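Hypoxanthine phosphoribosyltransferase (Leishmania donovani, PDB 7CMJ) transfers the 5-phosphoribosyl group of phosphoribosylpyrophosphate onto guanine or hypoxanthine, making GMP and IMP in purine salvage. Local coordinates at residues Leu155-Ser159 with Thr173-Ala177. Numbering follows the deposited sequence.
Sequences LDKPS and TIPHA
Ile174 N donates to Asp156 O across 2.8 Å, the one backbone hydrogen bond that joins these two segments. An N-H...O angle of 140° marks it as bent, and the donor lies 21° off the plane of the Asp156 carbonyl. Two CA-H...O contacts supplement it: Thr173 CA reaches the same Asp156 O, while Lys157 CA meets Ile174 O at 3.4 Å, the straighter of the two with 165° at the hydrogen.

This pairing is a short parallel bridge, Asp156 with Thr173, their CA atoms 4.6 Å apart, and it sets strand 155-156 against the end of strand 169-173 as an edge strand of the mixed sheet, counted within this chain, in the phosphoribosyltransferase fold. Asp156 also bonds through its backbone to Ile172. On the sheet face they share, the side chains of Asp156 and Thr173 run side by side.

Apolar packing is modest. Ile174 CG2 lies 4.3 Å from Leu155 CB and the same distance from Lys157 CB. Beyond the bridge, the Pro158 ring brings CD against Ile174 O and the backbone of His176.

Lys157 runs alongside His176, Lys157 CD at the ring edge, in the plane of the imidazole. With Lys157 CG lodged between its own backbone N and carbonyl carbon and the chain bent at chi3, the aliphatic part passes beside the ring. The Lys157 ammonium forms a salt bridge with Asp129, probably the proton acceptor of catalysis; Lys157 itself is a likely GMP-binding residue.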
loop_
_atom_site.group_PDB
_atom_site.type_symbol
_atom_site.label_atom_id
_atom_site.label_comp_id
_atom_site.label_asym_id
_atom_site.label_seq_id
_atom_site.Cartn_x
_atom_site.Cartn_y
_atom_site.Cartn_z
ATOM N N LEU A 155 -24.262 -12.500 1.403
ATOM C CA LEU A 155 -25.200 -12.824 0.347
ATOM C C LEU A 155 -24.662 -14.002 -0.456
ATOM O O LEU A 155 -23.709 -13.847 -1.228
ATOM C CB LEU A 155 -25.411 -11.619 -0.559
ATOM C CG LEU A 155 -26.130 -10.432 0.057
ATOM C CD1 LEU A 155 -26.422 -9.440 -1.053
ATOM C CD2 LEU A 155 -27.423 -10.868 0.769
ATOM N N ASP A 156 -25.265 -15.176 -0.270
ATOM C CA ASP A 156 -25.031 -16.336 -1.127
ATOM C C ASP A 156 -25.990 -16.264 -2.315
ATOM O O ASP A 156 -27.197 -16.482 -2.164
ATOM C CB ASP A 156 -25.231 -17.617 -0.325
ATOM C CG ASP A 156 -24.623 -18.835 -0.988
ATOM O OD1 ASP A 156 -23.670 -18.699 -1.789
ATOM O OD2 ASP A 156 -25.115 -19.943 -0.689
ATOM N N LYS A 157 -25.460 -15.942 -3.494
ATOM C CA LYS A 157 -26.188 -15.895 -4.757
ATOM C C LYS A 157 -26.087 -17.239 -5.469
ATOM O O LYS A 157 -25.198 -18.049 -5.165
ATOM C CB LYS A 157 -25.630 -14.773 -5.648
ATOM C CG LYS A 157 -24.132 -14.877 -5.918
ATOM C CD LYS A 157 -23.605 -13.776 -6.835
ATOM C CE LYS A 157 -23.216 -14.320 -8.211
ATOM N NZ LYS A 157 -22.356 -13.364 -8.972
ATOM N N PRO A 158 -26.986 -17.505 -6.422
ATOM C CA PRO A 158 -26.951 -18.781 -7.154
ATOM C C PRO A 158 -25.567 -19.137 -7.681
ATOM O O PRO A 158 -24.887 -18.318 -8.309
ATOM C CB PRO A 158 -27.940 -18.550 -8.298
ATOM C CG PRO A 158 -28.924 -17.607 -7.729
ATOM C CD PRO A 158 -28.142 -16.686 -6.829
ATOM N N SER A 159 -25.159 -20.378 -7.410
ATOM C CA SER A 159 -23.852 -20.904 -7.781
ATOM C C SER A 159 -23.887 -22.422 -7.696
ATOM O O SER A 159 -24.590 -22.994 -6.857
ATOM C CB SER A 159 -22.733 -20.360 -6.886
ATOM O OG SER A 159 -23.161 -20.208 -5.546
ATOM N N THR A 173 -29.218 -16.699 1.738
ATOM C CA THR A 173 -29.299 -17.230 0.390
ATOM C C THR A 173 -30.274 -16.390 -0.414
ATOM O O THR A 173 -31.389 -16.130 0.027
ATOM C CB THR A 173 -29.749 -18.684 0.406
ATOM O OG1 THR A 173 -28.661 -19.505 0.840
ATOM C CG2 THR A 173 -30.173 -19.115 -0.978
ATOM N N ILE A 174 -29.865 -16.005 -1.619
ATOM C CA ILE A 174 -30.486 -14.874 -2.305
ATOM C C ILE A 174 -30.471 -15.125 -3.801
ATOM O O ILE A 174 -29.577 -15.801 -4.315
ATOM C CB ILE A 174 -29.749 -13.585 -1.957
ATOM C CG1 ILE A 174 -30.739 -12.468 -1.771
ATOM C CG2 ILE A 174 -28.637 -13.272 -2.953
ATOM C CD1 ILE A 174 -31.468 -12.592 -0.493
ATOM N N PRO A 175 -31.484 -14.639 -4.521
ATOM C CA PRO A 175 -31.446 -14.736 -5.988
ATOM C C PRO A 175 -30.486 -13.715 -6.584
ATOM O O PRO A 175 -30.078 -12.755 -5.936
ATOM C CB PRO A 175 -32.898 -14.454 -6.415
ATOM C CG PRO A 175 -33.489 -13.692 -5.271
ATOM C CD PRO A 175 -32.785 -14.153 -4.023
ATOM N N HIS A 176 -30.088 -13.959 -7.832
ATOM C CA HIS A 176 -29.104 -13.096 -8.476
ATOM C C HIS A 176 -29.733 -11.749 -8.805
ATOM O O HIS A 176 -30.739 -11.689 -9.517
ATOM C CB HIS A 176 -28.554 -13.752 -9.743
ATOM C CG HIS A 176 -27.416 -12.993 -10.352
ATOM N ND1 HIS A 176 -26.193 -12.873 -9.728
ATOM C CD2 HIS A 176 -27.325 -12.276 -11.500
ATOM C CE1 HIS A 176 -25.390 -12.140 -10.478
ATOM N NE2 HIS A 176 -26.052 -11.759 -11.555
ATOM N N ALA A 177 -29.144 -10.668 -8.296
ATOM C CA ALA A 177 -29.622 -9.325 -8.604
ATOM C C ALA A 177 -28.506 -8.323 -8.339
ATOM O O ALA A 177 -27.451 -8.665 -7.799
ATOM C CB ALA A 177 -30.870 -8.973 -7.792
#